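Local coordinates for protein purine nucleoside phosphorylase YlmD (Geobacillus stearothermophilus, PDB 6T1B) that cleaves adenosine, inosine and S-methyl-5'-thioadenosine by phosphorolysis, also deaminates adenosine, and binds two zinc ions, one of them catalytic, at residues P128-A133 / V139-A144; P182-V187 / T244-A249. All coordinates share one frame; numbering follows the deposited sequence.

Contact 1. Residues P128-A133 / V139-A144; sequences PIYFVA and VGLAHA. With NOS (inosine), chain B.
Leu141 lays its CD1 methyl over the middle of the Tyr130 ring, 4.0 Å from the centroid and 12° off the normal, a CH-pi contact. With Leu141 CG anti to its own N (chi1 -179°) and chi2 at 55°, CD1 swings back over the hairpin, 3.4 Å from Ile129 O. On the other face of this antiparallel hairpin, Phe131 sets its ring edge against Gly140 O and the Ala142 methyl, while Ile129 CD1 meets Ala144 CB. Two hydrogen-bonded pairs hold the register: Ile129 N to Ala142 O at 2.9 Å, and Phe131 N to Gly140 O at 2.8 Å, with the return bonds. The Tyr130 and Leu141 side packs on strand 264-269, and Tyr130 OH bonds to Gly27 O of strand 25-29; the Ile129 and Phe131 side packs on helix 153-163. Opposite Pro128, His143 NE2 binds the catalytic zinc with His81 and Cys126 and lies 3.1 Å from inosine O5', while ND1 bonds to Asp108. A leucine in place of His143 would probably leave the zinc short of a ligand and Asp108 without its mate. An apolar hairpin held by four backbone hydrogen bonds thus presents one metal-binding imidazole, whose ND1 bond to Asp108 probably helps fix the turn of the ring.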
ATOM      1  N   PRO A 128       3.103   0.082   0.938  1.00 10.52           N
ATOM      2  CA  PRO A 128       1.991  -0.409   0.107  1.00 10.02           C
ATOM      3  C   PRO A 128       2.445  -1.637  -0.667  1.00 12.01           C
ATOM      4  O   PRO A 128       3.447  -1.587  -1.400  1.00 11.61           O
ATOM      5  CB  PRO A 128       1.686   0.781  -0.815  1.00 10.68           C
ATOM      6  CG  PRO A 128       2.981   1.517  -0.952  1.00 13.25           C
ATOM      7  CD  PRO A 128       3.865   1.148   0.248  1.00 11.64           C
ATOM      8  N   ILE A 129       1.735  -2.739  -0.510  1.00 10.37           N
ATOM      9  CA  ILE A 129       2.104  -3.992  -1.161  1.00 10.36           C
ATOM     10  C   ILE A 129       0.999  -4.325  -2.157  1.00 10.32           C
ATOM     11  O   ILE A 129      -0.149  -4.570  -1.767  1.00 10.50           O
ATOM     12  CB  ILE A 129       2.326  -5.133  -0.156  1.00 11.40           C
ATOM     13  CG1 ILE A 129       3.250  -4.742   0.988  1.00 12.08           C
ATOM     14  CG2 ILE A 129       2.920  -6.318  -0.918  1.00 12.64           C
ATOM     15  CD1 ILE A 129       3.386  -5.818   2.024  1.00 17.97           C
ATOM     16  N   TYR A 130       1.338  -4.293  -3.447  1.00 11.01           N
ATOM     17  CA  TYR A 130       0.406  -4.568  -4.522  1.00 11.20           C
ATOM     18  C   TYR A 130       0.613  -6.001  -5.001  1.00 10.98           C
ATOM     19  O   TYR A 130       1.750  -6.422  -5.231  1.00 11.70           O
ATOM     20  CB  TYR A 130       0.682  -3.644  -5.717  1.00 11.90           C
ATOM     21  CG  TYR A 130       0.651  -2.135  -5.464  1.00 11.18           C
ATOM     22  CD1 TYR A 130       1.672  -1.504  -4.761  1.00 12.39           C
ATOM     23  CD2 TYR A 130      -0.364  -1.341  -5.995  1.00 10.93           C
ATOM     24  CE1 TYR A 130       1.662  -0.125  -4.559  1.00 12.07           C
ATOM     25  CE2 TYR A 130      -0.380   0.015  -5.802  1.00 10.80           C
ATOM     26  CZ  TYR A 130       0.635   0.624  -5.073  1.00 10.96           C
ATOM     27  OH  TYR A 130       0.655   2.001  -4.899  1.00 11.37           O
ATOM     28  N   PHE A 131      -0.495  -6.726  -5.219  1.00 11.48           N
ATOM     29  CA  PHE A 131      -0.457  -8.113  -5.635  1.00 11.70           C
ATOM     30  C   PHE A 131      -1.262  -8.282  -6.921  1.00 12.74           C
ATOM     31  O   PHE A 131      -2.336  -7.677  -7.067  1.00 12.31           O
ATOM     32  CB  PHE A 131      -1.114  -9.006  -4.584  1.00 12.23           C
ATOM     33  CG  PHE A 131      -0.457  -9.010  -3.235  1.00 12.68           C
ATOM     34  CD1 PHE A 131      -0.660  -7.992  -2.328  1.00 10.84           C
ATOM     35  CD2 PHE A 131       0.313 -10.079  -2.839  1.00 13.30           C
ATOM     36  CE1 PHE A 131      -0.081  -8.063  -1.074  1.00 12.12           C
ATOM     37  CE2 PHE A 131       0.900 -10.134  -1.599  1.00 13.80           C
ATOM     38  CZ  PHE A 131       0.693  -9.136  -0.717  1.00 13.16           C
ATOM     39  N   VAL A 132      -0.788  -9.136  -7.809  1.00 12.96           N
ATOM     40  CA  VAL A 132      -1.556  -9.475  -8.990  1.00 14.45           C
ATOM     41  C   VAL A 132      -1.276 -10.923  -9.330  1.00 15.84           C
ATOM     42  O   VAL A 132      -0.144 -11.402  -9.223  1.00 15.49           O
ATOM     43  CB  VAL A 132      -1.243  -8.530 -10.174  1.00 15.54           C
ATOM     44  CG1 VAL A 132       0.180  -8.652 -10.651  1.00 15.14           C
ATOM     45  CG2 VAL A 132      -2.249  -8.729 -11.309  1.00 16.13           C
ATOM     46  N   ALA A 133      -2.320 -11.633  -9.715  1.00 15.11           N
ATOM     47  CA  ALA A 133      -2.184 -12.929 -10.381  1.00 17.35           C
ATOM     48  C   ALA A 133      -2.861 -12.729 -11.733  1.00 19.96           C
ATOM     49  O   ALA A 133      -4.091 -12.906 -11.869  1.00 19.56           O
ATOM     50  CB  ALA A 133      -2.825 -14.046  -9.566  1.00 16.97           C
ATOM     51  N   VAL A 139      -6.372  -9.164  -8.011  1.00 13.59           N
ATOM     52  CA  VAL A 139      -5.524  -8.065  -7.580  1.00 13.05           C
ATOM     53  C   VAL A 139      -5.702  -7.935  -6.075  1.00 11.76           C
ATOM     54  O   VAL A 139      -6.785  -8.214  -5.534  1.00 12.15           O
ATOM     55  CB  VAL A 139      -5.834  -6.726  -8.292  1.00 14.12           C
ATOM     56  CG1 VAL A 139      -5.530  -6.820  -9.779  1.00 14.58           C
ATOM     57  CG2 VAL A 139      -7.283  -6.267  -8.030  1.00 14.72           C
ATOM     58  N   GLY A 140      -4.659  -7.447  -5.405  1.00 11.37           N
ATOM     59  CA  GLY A 140      -4.727  -7.231  -3.974  1.00 10.60           C
ATOM     60  C   GLY A 140      -3.876  -6.049  -3.584  1.00 10.60           C
ATOM     61  O   GLY A 140      -2.954  -5.652  -4.313  1.00 10.70           O
ATOM     62  N   LEU A 141      -4.170  -5.522  -2.397  1.00  9.22           N
ATOM     63  CA  LEU A 141      -3.414  -4.388  -1.896  1.00 10.05           C
ATOM     64  C   LEU A 141      -3.418  -4.459  -0.382  1.00  9.10           C
ATOM     65  O   LEU A 141      -4.478  -4.599   0.251  1.00  9.59           O
ATOM     66  CB  LEU A 141      -4.059  -3.077  -2.381  1.00  9.84           C
ATOM     67  CG  LEU A 141      -3.395  -1.764  -1.985  1.00 10.45           C
ATOM     68  CD1 LEU A 141      -1.941  -1.688  -2.372  1.00 11.39           C
ATOM     69  CD2 LEU A 141      -4.201  -0.619  -2.625  1.00 11.27           C
ATOM     70  N   ALA A 142      -2.238  -4.324   0.213  1.00  9.85           N
ATOM     71  CA  ALA A 142      -2.078  -4.379   1.659  1.00  9.74           C
ATOM     72  C   ALA A 142      -1.253  -3.214   2.171  1.00 10.79           C
ATOM     73  O   ALA A 142      -0.366  -2.708   1.479  1.00 10.85           O
ATOM     74  CB  ALA A 142      -1.422  -5.704   2.089  1.00 11.19           C
ATOM     75  N   HIS A 143      -1.567  -2.820   3.406  1.00  9.63           N
ATOM     76  CA  HIS A 143      -0.945  -1.726   4.138  1.00 10.45           C
ATOM     77  C   HIS A 143      -0.117  -2.357   5.246  1.00 10.58           C
ATOM     78  O   HIS A 143      -0.666  -2.985   6.154  1.00 11.95           O
ATOM     79  CB  HIS A 143      -2.082  -0.858   4.696  1.00 10.79           C
ATOM     80  CG  HIS A 143      -1.707   0.038   5.824  1.00 14.31           C
ATOM     81  ND1 HIS A 143      -2.146  -0.184   7.113  1.00 12.59           N
ATOM     82  CD2 HIS A 143      -1.018   1.207   5.859  1.00 14.87           C
ATOM     83  CE1 HIS A 143      -1.711   0.781   7.898  1.00 15.45           C
ATOM     84  NE2 HIS A 143      -1.035   1.653   7.160  1.00 16.16           N
ATOM     85  N   ALA A 144       1.208  -2.190   5.172  1.00 11.77           N
ATOM     86  CA  ALA A 144       2.108  -2.806   6.134  1.00 13.71           C
ATOM     87  C   ALA A 144       3.045  -1.783   6.757  1.00 13.68           C
ATOM     88  O   ALA A 144       4.094  -1.463   6.197  1.00 13.29           O
ATOM     89  CB  ALA A 144       2.926  -3.920   5.476  1.00 14.57           C
TER
HETATM   90  N9  NOS B 301      -5.977   7.262   7.872  1.00 28.56           N
HETATM   91  C4  NOS B 301      -6.697   6.556   6.983  1.00 26.01           C
HETATM   92  N3  NOS B 301      -6.772   5.115   6.643  1.00 25.85           N
HETATM   93  C2  NOS B 301      -7.704   4.673   5.645  1.00 25.92           C
HETATM   94  N1  NOS B 301      -8.565   5.598   4.964  1.00 25.76           N
HETATM   95  C6  NOS B 301      -8.536   6.982   5.247  1.00 23.83           C
HETATM   96  O6  NOS B 301      -9.273   7.706   4.633  1.00 19.81           O
HETATM   97  C5  NOS B 301      -7.526   7.431   6.322  1.00 24.18           C
HETATM   98  N7  NOS B 301      -7.260   8.620   6.764  1.00 21.97           N
HETATM   99  C8  NOS B 301      -6.330   8.542   7.713  1.00 27.12           C
HETATM  100  C5' NOS B 301      -2.799   4.514   6.953  1.00 40.47           C
HETATM  101  O5' NOS B 301      -1.432   4.641   6.571  1.00 41.78           O
HETATM  102  C4' NOS B 301      -3.080   5.278   8.222  1.00 38.12           C
HETATM  103  O4' NOS B 301      -3.814   6.474   7.879  1.00 35.88           O
HETATM  104  C1' NOS B 301      -4.955   6.598   8.702  1.00 33.55           C
HETATM  105  C2' NOS B 301      -5.280   5.197   9.209  1.00 36.43           C
HETATM  106  O2' NOS B 301      -5.924   5.262  10.474  1.00 37.52           O
HETATM  107  C3' NOS B 301      -3.900   4.540   9.282  1.00 38.34           C
HETATM  108  O3' NOS B 301      -3.321   4.783  10.575  1.00 39.57           O

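Contact 2. Residues P182-V187 / T244-A249; sequences PCCYTV and TSCEEA
Cys184 and Ser245 mark the nearest backbone approach, their CA atoms 6.7 Å apart, too far for main-chain pairing. Residues 182-185 are irregular and lead into strand 186-187, whereas 244-246 have helical backbone angles; the chain then kinks at Glu247, the centre of an inverse gamma turn with a weak bond from Glu248 N to Cys246 O. Three sulfurs do the joining. Cys184 SG comes within 3.6 Å of Cys246 SG, and Cys183 SG within 3.8 Å of the same atom. These separations are too long for disulfides, and each sulfur is a zinc ligand; Cys243, three residues before Cys246, is the fourth. The adjacent cysteines reach the metal by different torsions: Cys184 SG lies beside its backbone N, anti to the carbonyl carbon (chi1 -59°), while Cys183 SG sits between N and the carbonyl carbon (chi1 36°). Ser245, modelled in two conformers, packs beside Cys184 SG in one of them; the detail of that approach is doubtful. Around the turn, Ser245 O accepts a hydrogen bond from Arg256, Glu247 forms a salt bridge with Arg242, and Thr244 OG1 bonds to Asp125, the neighbour in sequence of the catalytic-zinc ligand Cys126. A Cys4 site of this kind, with adjacent cysteines on one loop and the Cys243/Cys246 CxxC pair on the other, fits the probably structural role of the second zinc: metal-thiolate bonds cross-link two surface loops that share little apolar contact.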
ATOM      1  N   PRO A 182      15.152   2.945   5.353  1.00 20.96           N
ATOM      2  CA  PRO A 182      16.003   2.876   6.544  1.00 21.11           C
ATOM      3  C   PRO A 182      16.862   4.101   6.689  1.00 26.12           C
ATOM      4  O   PRO A 182      17.370   4.366   7.787  1.00 32.10           O
ATOM      5  CB  PRO A 182      16.844   1.618   6.310  1.00 28.49           C
ATOM      6  CG  PRO A 182      16.838   1.425   4.818  1.00 26.32           C
ATOM      7  CD  PRO A 182      15.508   1.943   4.336  1.00 22.48           C
ATOM      8  N   CYS A 183      17.057   4.844   5.592  1.00 25.22           N
ATOM      9  CA  CYS A 183      17.662   6.168   5.653  1.00 34.35           C
ATOM     10  C   CYS A 183      17.005   7.064   6.695  1.00 29.62           C
ATOM     11  O   CYS A 183      17.677   7.918   7.284  1.00 34.83           O
ATOM     12  CB  CYS A 183      17.542   6.830   4.271  1.00 29.80           C
ATOM     13  SG  CYS A 183      16.000   6.454   3.341  1.00 27.81           S
ATOM     14  N   CYS A 184      15.695   6.887   6.924  1.00 28.50           N
ATOM     15  CA  CYS A 184      14.909   7.801   7.738  1.00 30.65           C
ATOM     16  C   CYS A 184      14.102   7.145   8.853  1.00 27.23           C
ATOM     17  O   CYS A 184      13.499   7.867   9.647  1.00 30.97           O
ATOM     18  CB  CYS A 184      13.899   8.560   6.848  1.00 27.64           C
ATOM     19  SG  CYS A 184      14.614   9.535   5.490  1.00 29.29           S
ATOM     20  N   TYR A 185      14.035   5.818   8.925  1.00 26.67           N
ATOM     21  CA  TYR A 185      13.160   5.134   9.874  1.00 21.69           C
ATOM     22  C   TYR A 185      14.018   4.402  10.895  1.00 24.13           C
ATOM     23  O   TYR A 185      14.607   3.358  10.584  1.00 25.53           O
ATOM     24  CB  TYR A 185      12.253   4.149   9.142  1.00 24.21           C
ATOM     25  CG  TYR A 185      11.111   3.579   9.961  1.00 22.14           C
ATOM     26  CD1 TYR A 185      10.574   4.258  11.048  1.00 26.11           C
ATOM     27  CD2 TYR A 185      10.558   2.350   9.624  1.00 21.66           C
ATOM     28  CE1 TYR A 185       9.515   3.717  11.777  1.00 40.85           C
ATOM     29  CE2 TYR A 185       9.509   1.810  10.335  1.00 28.67           C
ATOM     30  CZ  TYR A 185       8.993   2.493  11.410  1.00 34.63           C
ATOM     31  OH  TYR A 185       7.951   1.948  12.130  1.00 33.06           O
ATOM     32  N   THR A 186      14.086   4.939  12.104  1.00 24.92           N
ATOM     33  CA  THR A 186      14.842   4.350  13.202  1.00 24.10           C
ATOM     34  C   THR A 186      13.864   3.878  14.267  1.00 32.80           C
ATOM     35  O   THR A 186      12.977   4.633  14.677  1.00 30.25           O
ATOM     36  CB  THR A 186      15.818   5.366  13.797  1.00 31.92           C
ATOM     37  OG1 THR A 186      16.775   5.747  12.794  1.00 34.33           O
ATOM     38  CG2 THR A 186      16.557   4.771  14.999  1.00 29.77           C
ATOM     39  N   VAL A 187      14.031   2.635  14.711  1.00 24.40           N
ATOM     40  CA  VAL A 187      13.138   1.995  15.670  1.00 22.98           C
ATOM     41  C   VAL A 187      13.972   1.393  16.798  1.00 22.74           C
ATOM     42  O   VAL A 187      15.208   1.380  16.760  1.00 25.26           O
ATOM     43  CB  VAL A 187      12.243   0.929  15.022  1.00 22.86           C
ATOM     44  CG1 VAL A 187      11.469   1.541  13.865  1.00 25.13           C
ATOM     45  CG2 VAL A 187      13.079  -0.274  14.561  1.00 23.15           C
ATOM     46  N   THR A 244       9.442   7.861   0.997  1.00 15.17           N
ATOM     47  CA  THR A 244       8.440   8.898   1.229  1.00 15.48           C
ATOM     48  C   THR A 244       8.991  10.045   2.063  1.00 16.14           C
ATOM     49  O   THR A 244       8.615  11.198   1.849  1.00 16.03           O
ATOM     50  CB  THR A 244       7.206   8.304   1.919  1.00 14.62           C
ATOM     51  OG1 THR A 244       7.613   7.492   3.032  1.00 15.55           O
ATOM     52  CG2 THR A 244       6.454   7.442   0.986  1.00 14.98           C
ATOM     53  N   SER A 245       9.841   9.731   3.051  1.00 14.67           N
ATOM     54  CA  SER A 245      10.426  10.799   3.841  0.72 15.71           C
ATOM     55  C   SER A 245      11.410  11.616   3.014  1.00 17.79           C
ATOM     56  O   SER A 245      11.401  12.843   3.115  1.00 18.88           O
ATOM     57  CB  SER A 245      11.077  10.266   5.124  0.72 15.30           C
ATOM     58  OG  SER A 245      11.887  11.261   5.742  0.72 18.48           O
ATOM     59  N   CYS A 246      12.239  10.973   2.197  1.00 16.64           N
ATOM     60  CA  CYS A 246      13.276  11.673   1.462  1.00 18.15           C
ATOM     61  C   CYS A 246      12.716  12.546   0.353  1.00 19.13           C
ATOM     62  O   CYS A 246      13.209  13.644   0.114  1.00 20.58           O
ATOM     63  CB  CYS A 246      14.222  10.653   0.830  1.00 17.21           C
ATOM     64  SG  CYS A 246      15.452   9.946   1.983  1.00 28.65           S
ATOM     65  N   GLU A 247      11.724  12.027  -0.376  1.00 19.48           N
ATOM     66  CA  GLU A 247      11.191  12.695  -1.567  1.00 21.80           C
ATOM     67  C   GLU A 247      10.055  13.618  -1.145  1.00 25.25           C
ATOM     68  O   GLU A 247       8.883  13.407  -1.455  1.00 21.31           O
ATOM     69  CB  GLU A 247      10.802  11.649  -2.609  1.00 22.26           C
ATOM     70  CG  GLU A 247      12.032  10.851  -3.069  1.00 28.62           C
ATOM     71  CD  GLU A 247      11.798   9.742  -4.103  1.00 53.81           C
ATOM     72  OE1 GLU A 247      10.855   9.804  -4.927  1.00 26.80           O
ATOM     73  OE2 GLU A 247      12.613   8.787  -4.106  1.00 34.67           O
ATOM     74  N   GLU A 248      10.452  14.678  -0.422  1.00 21.75           N
ATOM     75  CA  GLU A 248       9.495  15.605   0.162  1.00 19.82           C
ATOM     76  C   GLU A 248       8.690  16.363  -0.878  1.00 27.28           C
ATOM     77  O   GLU A 248       7.613  16.879  -0.562  1.00 26.46           O
ATOM     78  CB  GLU A 248      10.161  16.603   1.096  1.00 25.93           C
ATOM     79  CG  GLU A 248       9.177  17.640   1.633  1.00 39.90           C
ATOM     80  CD  GLU A 248       9.717  18.435   2.806  1.00 96.84           C
ATOM     81  OE1 GLU A 248      10.953  18.601   2.883  1.00 71.23           O
ATOM     82  OE2 GLU A 248       8.901  18.890   3.649  1.00 51.60           O
ATOM     83  N   ALA A 249       9.201  16.482  -2.104  1.00 23.81           N
ATOM     84  CA  ALA A 249       8.443  17.192  -3.126  1.00 27.10           C
ATOM     85  C   ALA A 249       7.390  16.315  -3.779  1.00 22.61           C
ATOM     86  O   ALA A 249       6.584  16.829  -4.571  1.00 23.38           O
ATOM     87  CB  ALA A 249       9.377  17.716  -4.219  1.00 42.06           C
TER

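In the fold
Following the chain, contact 1 closes first, a tight hairpin with five residues between 128-133 and 139-144 in the middle of a six-stranded mixed sheet. Contact 2 opens later and closes a loop of 56 residues, so the two lie in series and neither encloses the other. The sheet still connects them: strand 127-133 pairs with strand 173-176, which leads toward 182-187, and the next strand over, 237-239, leads toward 244-249. Contact 2 therefore joins loops beyond two neighbouring strands and ties in the small antiparallel sheet containing 186-187. The centres of contact 1 and contact 2 are about 21 Å apart; contact 1 supplies one ligand of the catalytic zinc, contact 2 three of the four ligands of the other.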